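Local coordinates for protein proteasome assembly chaperone 2 (PAC2) homologue Rv2125 (PDB 5UN0) that is of unknown function but belongs to the PAC2 family, being a homologue of the eukaryotic proteasome assembly chaperone 2, at residues H23-W28 with E204-L210; D37-Y42 with W63-R67; V177-V181 with E230-Y234. All coordinates share one frame; numbering follows the deposited sequence.

Interaction 1 of 3, residues H23-W28 with E204-L210; sequences HLAASW and EVPLADL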
loop_
_atom_site.group_PDB
_atom_site.type_symbol
_atom_site.label_atom_id
_atom_site.label_comp_id
_atom_site.label_asym_id
_atom_site.label_seq_id
_atom_site.Cartn_x
_atom_site.Cartn_y
_atom_site.Cartn_z
ATOM N N HIS A 23 0.169 26.830 12.063
ATOM C CA HIS A 23 0.569 28.072 12.711
ATOM C C HIS A 23 -0.127 29.292 12.140
ATOM O O HIS A 23 -0.392 30.261 12.853
ATOM C CB HIS A 23 2.077 28.276 12.584
ATOM C CG HIS A 23 2.558 29.492 13.284
ATOM N ND1 HIS A 23 2.702 29.550 14.651
ATOM C CD2 HIS A 23 2.866 30.722 12.818
ATOM C CE1 HIS A 23 3.106 30.759 14.996
ATOM N NE2 HIS A 23 3.217 31.489 13.902
ATOM N N LEU A 24 -0.375 29.256 10.838
ATOM C CA LEU A 24 -1.136 30.315 10.193
ATOM C C LEU A 24 -2.559 30.297 10.721
ATOM O O LEU A 24 -3.105 31.341 11.046
ATOM C CB LEU A 24 -1.129 30.148 8.674
ATOM C CG LEU A 24 0.212 30.375 7.979
ATOM C CD1 LEU A 24 0.020 30.218 6.476
ATOM C CD2 LEU A 24 0.820 31.739 8.296
ATOM N N ALA A 25 -3.136 29.098 10.813
ATOM C CA ALA A 25 -4.548 28.939 11.181
ATOM C C ALA A 25 -4.794 29.306 12.640
ATOM O O ALA A 25 -5.882 29.749 13.018
ATOM C CB ALA A 25 -4.999 27.515 10.924
ATOM N N ALA A 26 -3.767 29.100 13.458
ATOM C CA ALA A 26 -3.827 29.455 14.866
ATOM C C ALA A 26 -3.738 30.957 14.975
ATOM O O ALA A 26 -4.587 31.587 15.585
ATOM C CB ALA A 26 -2.685 28.801 15.625
ATOM N N SER A 27 -2.697 31.514 14.359
ATOM C CA SER A 27 -2.374 32.932 14.474
ATOM C C SER A 27 -3.521 33.768 13.999
ATOM O O SER A 27 -4.015 34.611 14.732
ATOM C CB SER A 27 -1.127 33.281 13.656
ATOM O OG SER A 27 -0.001 32.506 14.055
ATOM N N TRP A 28 -3.956 33.526 12.774
ATOM C CA TRP A 28 -5.046 34.302 12.169
ATOM C C TRP A 28 -6.454 33.742 12.393
ATOM O O TRP A 28 -7.418 34.263 11.851
ATOM C CB TRP A 28 -4.801 34.439 10.678
ATOM C CG TRP A 28 -3.591 35.189 10.359
ATOM C CD1 TRP A 28 -3.071 36.202 11.072
ATOM C CD2 TRP A 28 -2.738 35.008 9.220
ATOM N NE1 TRP A 28 -1.942 36.655 10.471
ATOM C CE2 TRP A 28 -1.705 35.944 9.332
ATOM C CE3 TRP A 28 -2.740 34.138 8.129
ATOM C CZ2 TRP A 28 -0.674 36.056 8.393
ATOM C CZ3 TRP A 28 -1.719 34.240 7.194
ATOM C CH2 TRP A 28 -0.698 35.196 7.335
ATOM N N GLU A 204 2.902 40.097 6.407
ATOM C CA GLU A 204 3.793 39.649 7.465
ATOM C C GLU A 204 3.066 38.607 8.311
ATOM O O GLU A 204 1.887 38.770 8.617
ATOM C CB GLU A 204 4.315 40.807 8.342
ATOM C CG GLU A 204 5.539 40.381 9.173
ATOM C CD GLU A 204 6.092 41.426 10.137
ATOM O OE1 GLU A 204 5.894 41.241 11.346
ATOM O OE2 GLU A 204 6.762 42.398 9.715
ATOM N N VAL A 205 3.780 37.532 8.653
ATOM C CA VAL A 205 3.247 36.479 9.523
ATOM C C VAL A 205 4.001 36.494 10.848
ATOM O O VAL A 205 5.247 36.431 10.885
ATOM C CB VAL A 205 3.227 35.053 8.893
ATOM C CG1 VAL A 205 4.536 34.700 8.223
ATOM C CG2 VAL A 205 2.885 33.997 9.938
ATOM N N PRO A 206 3.243 36.582 11.947
ATOM C CA PRO A 206 3.814 36.671 13.270
ATOM C C PRO A 206 4.412 35.334 13.638
ATOM O O PRO A 206 3.693 34.334 13.655
ATOM C CB PRO A 206 2.600 36.991 14.159
ATOM C CG PRO A 206 1.388 36.942 13.285
ATOM C CD PRO A 206 1.792 36.345 11.993
ATOM N N LEU A 207 5.713 35.301 13.902
ATOM C CA LEU A 207 6.351 34.036 14.232
ATOM C C LEU A 207 6.148 33.674 15.689
ATOM O O LEU A 207 6.261 32.499 16.052
ATOM C CB LEU A 207 7.836 34.059 13.915
ATOM C CG LEU A 207 8.170 34.244 12.438
ATOM C CD1 LEU A 207 9.593 34.749 12.287
ATOM C CD2 LEU A 207 7.985 32.944 11.680
ATOM N N ALA A 208 5.850 34.673 16.522
ATOM C CA ALA A 208 5.589 34.453 17.950
ATOM C C ALA A 208 6.773 33.786 18.684
ATOM O O ALA A 208 7.844 34.386 18.797
ATOM C CB ALA A 208 4.303 33.655 18.139
ATOM N N ASP A 209 6.577 32.552 19.157
ATOM C CA ASP A 209 7.531 31.868 20.019
ATOM C C ASP A 209 8.407 30.878 19.244
ATOM O O ASP A 209 9.161 30.108 19.844
ATOM C CB ASP A 209 6.739 31.095 21.090
ATOM C CG ASP A 209 7.462 31.003 22.442
ATOM O OD1 ASP A 209 8.214 31.940 22.809
ATOM O OD2 ASP A 209 7.241 29.990 23.162
ATOM N N LEU A 210 8.311 30.886 17.918
ATOM C CA LEU A 210 9.014 29.882 17.110
ATOM C C LEU A 210 10.544 29.950 17.238
ATOM O O LEU A 210 11.195 28.915 17.371
ATOM C CB LEU A 210 8.587 29.947 15.632
ATOM C CG LEU A 210 7.307 29.195 15.252
ATOM C CD1 LEU A 210 6.933 29.484 13.812
ATOM C CD2 LEU A 210 7.441 27.693 15.448
#

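Interaction 2 of 3, residues D37-Y42 with W63-R67; sequences DDEAYY and WPAMR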
loop_
_atom_site.group_PDB
_atom_site.type_symbol
_atom_site.label_atom_id
_atom_site.label_comp_id
_atom_site.label_asym_id
_atom_site.label_seq_id
_atom_site.Cartn_x
_atom_site.Cartn_y
_atom_site.Cartn_z
ATOM N N ASP A 37 -13.836 14.579 2.281
ATOM C CA ASP A 37 -13.921 13.362 3.086
ATOM C C ASP A 37 -13.944 12.120 2.202
ATOM O O ASP A 37 -13.891 10.998 2.699
ATOM C CB ASP A 37 -15.243 13.431 3.861
ATOM C CG ASP A 37 -15.339 12.422 4.965
ATOM O OD1 ASP A 37 -14.350 12.231 5.718
ATOM O OD2 ASP A 37 -16.427 11.820 5.088
ATOM N N ASP A 38 -14.008 12.328 0.889
ATOM C CA ASP A 38 -14.436 11.287 -0.029
ATOM C C ASP A 38 -13.571 10.040 -0.005
ATOM O O ASP A 38 -12.346 10.093 0.001
ATOM C CB ASP A 38 -14.514 11.813 -1.451
ATOM C CG ASP A 38 -15.531 11.073 -2.282
ATOM O OD1 ASP A 38 -15.587 9.836 -2.224
ATOM O OD2 ASP A 38 -16.290 11.744 -2.999
ATOM N N GLU A 39 -14.261 8.909 -0.012
ATOM C CA GLU A 39 -13.637 7.592 0.031
ATOM C C GLU A 39 -13.134 7.161 -1.363
ATOM O O GLU A 39 -12.471 6.132 -1.501
ATOM C CB GLU A 39 -14.599 6.564 0.675
ATOM C CG GLU A 39 -15.754 6.109 -0.204
ATOM C CD GLU A 39 -16.758 5.225 0.527
ATOM O OE1 GLU A 39 -16.452 4.729 1.650
ATOM O OE2 GLU A 39 -17.863 5.020 -0.040
ATOM N N ALA A 40 -13.453 7.947 -2.383
ATOM C CA ALA A 40 -12.830 7.785 -3.691
ATOM C C ALA A 40 -11.318 8.047 -3.653
ATOM O O ALA A 40 -10.593 7.556 -4.499
ATOM C CB ALA A 40 -13.481 8.711 -4.700
ATOM N N TYR A 41 -10.859 8.829 -2.691
ATOM C CA TYR A 41 -9.464 9.271 -2.646
ATOM C C TYR A 41 -8.557 8.493 -1.689
ATOM O O TYR A 41 -7.354 8.544 -1.853
ATOM C CB TYR A 41 -9.409 10.776 -2.312
ATOM C CG TYR A 41 -10.263 11.589 -3.252
ATOM C CD1 TYR A 41 -10.126 11.445 -4.616
ATOM C CD2 TYR A 41 -11.227 12.458 -2.783
ATOM C CE1 TYR A 41 -10.907 12.164 -5.495
ATOM C CE2 TYR A 41 -12.030 13.176 -3.657
ATOM C CZ TYR A 41 -11.865 13.020 -5.018
ATOM O OH TYR A 41 -12.629 13.712 -5.924
ATOM N N TYR A 42 -9.140 7.753 -0.743
ATOM C CA TYR A 42 -8.391 7.193 0.398
ATOM C C TYR A 42 -8.387 5.671 0.553
ATOM O O TYR A 42 -9.448 5.024 0.581
ATOM C CB TYR A 42 -8.866 7.834 1.704
ATOM C CG TYR A 42 -8.591 9.313 1.721
ATOM C CD1 TYR A 42 -9.622 10.255 1.588
ATOM C CD2 TYR A 42 -7.290 9.784 1.827
ATOM C CE1 TYR A 42 -9.357 11.619 1.585
ATOM C CE2 TYR A 42 -7.028 11.142 1.831
ATOM C CZ TYR A 42 -8.060 12.050 1.705
ATOM O OH TYR A 42 -7.736 13.382 1.707
ATOM N N TRP A 63 -11.979 10.382 10.293
ATOM C CA TRP A 63 -11.583 9.911 8.967
ATOM C C TRP A 63 -10.571 10.824 8.278
ATOM O O TRP A 63 -10.717 12.047 8.310
ATOM C CB TRP A 63 -12.809 9.819 8.065
ATOM C CG TRP A 63 -13.782 8.790 8.503
ATOM C CD1 TRP A 63 -14.778 8.942 9.412
ATOM C CD2 TRP A 63 -13.848 7.441 8.051
ATOM N NE1 TRP A 63 -15.471 7.765 9.550
ATOM C CE2 TRP A 63 -14.912 6.828 8.723
ATOM C CE3 TRP A 63 -13.120 6.699 7.129
ATOM C CZ2 TRP A 63 -15.257 5.506 8.511
ATOM C CZ3 TRP A 63 -13.457 5.397 6.923
ATOM C CH2 TRP A 63 -14.514 4.803 7.611
ATOM N N PRO A 64 -9.579 10.230 7.593
ATOM C CA PRO A 64 -8.633 11.045 6.850
ATOM C C PRO A 64 -9.379 11.874 5.837
ATOM O O PRO A 64 -10.386 11.421 5.299
ATOM C CB PRO A 64 -7.757 10.020 6.145
ATOM C CG PRO A 64 -8.612 8.811 6.038
ATOM C CD PRO A 64 -9.432 8.796 7.285
ATOM N N ALA A 65 -8.899 13.084 5.592
ATOM C CA ALA A 65 -9.613 14.021 4.741
ATOM C C ALA A 65 -8.761 15.228 4.432
ATOM O O ALA A 65 -7.648 15.389 4.975
ATOM C CB ALA A 65 -10.906 14.458 5.421
ATOM N N MET A 66 -9.322 16.092 3.584
ATOM C CA MET A 66 -8.723 17.379 3.244
ATOM C C MET A 66 -9.530 18.508 3.873
ATOM O O MET A 66 -10.670 18.725 3.497
ATOM C CB MET A 66 -8.695 17.547 1.728
ATOM C CG MET A 66 -7.658 18.542 1.238
ATOM S SD MET A 66 -5.986 17.963 1.595
ATOM C CE MET A 66 -5.152 19.527 1.821
ATOM N N ARG A 67 -8.940 19.210 4.842
ATOM C CA ARG A 67 -9.598 20.346 5.516
ATOM C C ARG A 67 -9.250 21.684 4.863
ATOM O O ARG A 67 -8.079 22.027 4.671
ATOM C CB ARG A 67 -9.267 20.361 7.011
ATOM C CG ARG A 67 -10.002 19.262 7.750
ATOM C CD ARG A 67 -9.376 18.835 9.097
ATOM N NE ARG A 67 -9.726 17.434 9.413
ATOM C CZ ARG A 67 -9.135 16.374 8.845
ATOM N NH1 ARG A 67 -8.164 16.537 7.945
ATOM N NH2 ARG A 67 -9.506 15.138 9.173
HETATM O O HOH W 1 -12.053 9.376 4.252
#

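Interaction 3 of 3, residues V177-V181 with E230-Y234; sequences VPHYV and ELAEY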
loop_
_atom_site.group_PDB
_atom_site.type_symbol
_atom_site.label_atom_id
_atom_site.label_comp_id
_atom_site.label_asym_id
_atom_site.label_seq_id
_atom_site.Cartn_x
_atom_site.Cartn_y
_atom_site.Cartn_z
ATOM N N VAL A 177 15.222 19.069 5.606
ATOM C CA VAL A 177 15.385 18.633 6.999
ATOM C C VAL A 177 16.501 17.589 7.102
ATOM O O VAL A 177 16.570 16.670 6.282
ATOM C CB VAL A 177 14.079 18.022 7.548
ATOM C CG1 VAL A 177 14.215 17.679 9.029
ATOM C CG2 VAL A 177 12.908 18.976 7.323
ATOM N N PRO A 178 17.389 17.734 8.098
ATOM C CA PRO A 178 18.428 16.731 8.336
ATOM C C PRO A 178 17.842 15.357 8.641
ATOM O O PRO A 178 17.052 15.223 9.573
ATOM C CB PRO A 178 19.170 17.279 9.555
ATOM C CG PRO A 178 18.939 18.752 9.514
ATOM C CD PRO A 178 17.573 18.934 8.932
ATOM N N HIS A 179 18.227 14.352 7.859
ATOM C CA HIS A 179 17.650 13.000 7.982
ATOM C C HIS A 179 17.831 12.349 9.359
ATOM O O HIS A 179 17.009 11.531 9.777
ATOM C CB HIS A 179 18.240 12.076 6.918
ATOM C CG HIS A 179 19.736 12.040 6.924
ATOM N ND1 HIS A 179 20.462 11.349 7.871
ATOM C CD2 HIS A 179 20.643 12.636 6.116
ATOM C CE1 HIS A 179 21.752 11.507 7.633
ATOM N NE2 HIS A 179 21.889 12.284 6.575
ATOM N N TYR A 180 18.905 12.712 10.052
ATOM C CA TYR A 180 19.220 12.139 11.370
ATOM C C TYR A 180 18.299 12.611 12.506
ATOM O O TYR A 180 18.100 11.887 13.485
ATOM C CB TYR A 180 20.693 12.372 11.752
ATOM C CG TYR A 180 21.224 13.795 11.637
ATOM C CD1 TYR A 180 21.180 14.672 12.720
ATOM C CD2 TYR A 180 21.824 14.238 10.465
ATOM C CE1 TYR A 180 21.695 15.957 12.622
ATOM C CE2 TYR A 180 22.344 15.516 10.361
ATOM C CZ TYR A 180 22.281 16.372 11.436
ATOM O OH TYR A 180 22.797 17.641 11.318
ATOM N N VAL A 181 17.788 13.836 12.393
ATOM C CA VAL A 181 16.715 14.313 13.269
ATOM C C VAL A 181 15.415 14.390 12.480
ATOM O O VAL A 181 15.060 15.444 11.945
ATOM C CB VAL A 181 17.047 15.682 13.893
ATOM C CG1 VAL A 181 15.861 16.228 14.679
ATOM C CG2 VAL A 181 18.250 15.546 14.809
ATOM N N GLU A 230 29.571 13.230 11.932
ATOM C CA GLU A 230 29.832 13.332 10.488
ATOM C C GLU A 230 29.675 14.797 10.104
ATOM O O GLU A 230 29.663 15.167 8.921
ATOM C CB GLU A 230 28.906 12.424 9.657
ATOM C CG GLU A 230 27.431 12.744 9.715
ATOM C CD GLU A 230 26.608 12.108 8.589
ATOM O OE1 GLU A 230 25.421 11.779 8.813
ATOM O OE2 GLU A 230 27.132 11.941 7.470
ATOM N N LEU A 231 29.577 15.630 11.135
ATOM C CA LEU A 231 29.240 17.026 10.950
ATOM C C LEU A 231 30.230 17.715 10.078
ATOM O O LEU A 231 29.835 18.494 9.228
ATOM C CB LEU A 231 29.194 17.800 12.260
ATOM C CG LEU A 231 27.818 18.293 12.727
ATOM C CD1 LEU A 231 26.708 17.273 12.535
ATOM C CD2 LEU A 231 27.842 18.712 14.187
ATOM N N ALA A 232 31.518 17.454 10.287
ATOM C CA ALA A 232 32.518 18.148 9.503
ATOM C C ALA A 232 32.204 17.946 8.034
ATOM O O ALA A 232 32.273 18.889 7.243
ATOM C CB ALA A 232 33.909 17.650 9.809
ATOM N N GLU A 233 31.817 16.720 7.684
ATOM C CA GLU A 233 31.503 16.410 6.304
ATOM C C GLU A 233 30.423 17.355 5.829
ATOM O O GLU A 233 30.578 18.053 4.820
ATOM C CB GLU A 233 30.982 14.964 6.169
ATOM C CG GLU A 233 32.013 13.845 6.357
ATOM C CD GLU A 233 31.780 12.630 5.455
ATOM O OE1 GLU A 233 32.018 12.758 4.243
ATOM O OE2 GLU A 233 31.399 11.534 5.940
ATOM N N TYR A 234 29.332 17.378 6.586
ATOM C CA TYR A 234 28.165 18.164 6.217
ATOM C C TYR A 234 28.414 19.652 6.243
ATOM O O TYR A 234 28.069 20.359 5.303
ATOM C CB TYR A 234 26.995 17.830 7.149
ATOM C CG TYR A 234 26.154 16.660 6.677
ATOM C CD1 TYR A 234 26.486 15.922 5.530
ATOM C CD2 TYR A 234 25.029 16.281 7.384
ATOM C CE1 TYR A 234 25.704 14.860 5.119
ATOM C CE2 TYR A 234 24.243 15.220 6.980
ATOM C CZ TYR A 234 24.584 14.510 5.848
ATOM O OH TYR A 234 23.804 13.447 5.443
#

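Interaction 1 of 3, residues H23-W28 with E204-L210
Leu-24, in the last turn of helix 16-27, lies nearest Val-205 with their CA atoms 7.6 Å apart, and the irregular chain of 204-210 passes along that turn, bringing Pro-206 next to Ser-27 and Leu-207 next to His-23. The directional link is made by His-23. Its imidazole carries CG anti to the backbone N (chi1 -177°), which extends the ring from the helix toward the loop, and NE2 donates to Pro-206 O at 2.9 Å. The N-H...O angle of 168° is nearly straight, and the bond lies close to the ring plane and in the carbonyl plane. Leu-210 CD1 sits over the centre of one ring face, 4.2 Å from the centroid, a CH-pi contact; the type II' turn from Leu-207 to Leu-210 folds the chain back toward the ring. Toward the rim of the opposite face lies Ser-27 OG, which itself donates to His-23 O, a carbonyl also gripped by Ser-27 N. The apolar half is centred on Val-205. The end of Leu-24 makes the approach, CD2 meeting Val-205 CG2 at 3.5 Å with the two side chains crossing at about a right angle, and Trp-28 brings CZ2 to 4.1 Å from Val-205 CB. The edge of the same indole also meets Glu-204 O, and its NE1 is 4.0 Å from Pro-206 CD. Leu-24 and Leu-210 both rest on Leu-194 of helix 188-201, while Glu-198 of that helix accepts from Val-205 N. The chemistry is thus divided: apolar packing seats the loop, whereas one in-plane bond, which requires a proton on NE2, fixes how the imidazole is turned.

Interaction 2 of 3, residues D37-Y42 with W63-R67
Asp-37 and Pro-64 are joined through a single water, which donates to Asp-37 O at 2.9 Å and to Pro-64 O at 2.8 Å; no direct hydrogen bond links 37-42 to 63-67, although the CA atoms of Asp-37 and Ala-65 are only 4.7 Å apart. Beside this bridge, Asp-37 OD1 reaches Trp-63 CB at 3.7 Å. Its carboxylate plane stands 87° from the indole plane, and Ala-65 CB packs against Asp-37 CA. The larger side-chain contribution is from Tyr-42, whose ring is sandwiched: Pro-64 O lies over one face, 3.9 Å from CE1, and Tyr-41 CB lies off-centre over the other. The apolar contact is that of Tyr-42 CG with Pro-64 CG, at 4.3 Å. Having CG beside its own backbone N (chi1 -63°) directs the phenol toward the second segment, where OH comes to 3.4 Å from Ala-65 C, a van der Waals approach to the backbone. The intervening chain is folded by an Asx turn, Asp-38 OD1 accepting from Ala-40 N at 2.9 Å from above the carboxylate plane. The contact lies where strand 31-36 ends and strand 66-71 begins, two antiparallel neighbours joined by the backbone pairing of Met-66 with Ile-36. Tyr-41 reaches helix 92-105 through a hydrogen bond to Glu-98, and Arg-93 of the second subunit makes a cation-pi contact with Trp-63, placing this strand junction against the subunit interface.

Interaction 3 of 3, residues V177-V181 with E230-Y234
His-179 and Tyr-234 form the close part of this contact, a polar link between a turn and a short helix whose nearest CA atoms, those of Tyr-180 and Glu-230, are 10.7 Å apart. Long side chains therefore span the gap. NE2 of His-179 donates to Tyr-234 OH at 2.5 Å, a length that at this resolution is no sign of unusual strength, with an N-H...O angle of 160° and the hydroxyl nearly in the imidazole plane. The two rings meet rim to rim, their planes 80° apart and their centroids separated by 5.8 Å, so neither stacks on the other. Tyr-180 adds an apolar edge contact, its CE2 lying 3.9 Å from CE2 of Tyr-234, the two phenols running antiparallel. Tyr-180 has its CG between the backbone N and the carbonyl carbon (chi1 51°), and this places CD2 over one face of the neighbouring imidazole. The loose side is formed by Glu-230 and Leu-231. Exposed Glu-230 puts OE1 at the imidazole edge, 4.2 Å from His-179 NE2 and beyond direct charge contact, although the carboxylate might still favour a protonated ring; its OE2 lies above a face of Tyr-234. Leu-231 CD1 merely approaches Tyr-180 OH, at 4.1 Å. That hydroxyl is bonded to His-123 ND1, and Tyr-234 OH has a second partner in Asp-120 OD1. The type I turn from Pro-178 to Val-181 begins on the last residue of strand 170-178, which pairs with strand 110-119 through Val-177. Through the His-179 and Tyr-180 contacts, helix 231-235 is held at the C-terminal end of strand 170-178, while Val-181 packs on Trp-217 and Ile-221 of helix 210-222.

How the interactions relate
Burial falls from interaction 2, through the partly buried interaction 1, to interaction 3 at the surface. Interactions 2 and 3 reach the same mixed sheet on opposite sides of the chain's centre, their own centres 36 Å apart, whereas interaction 1 joins a helix end to the loop between helices 188-201 and 210-222. None touches another; even interactions 1 and 2 keep about 9 Å between nearest atoms. The polar links also differ: water between two carbonyls in the buried site, histidine to carbonyl in interaction 1, and histidine to phenol in interaction 3. Among the three, interaction 2 alone lies within reach of another subunit.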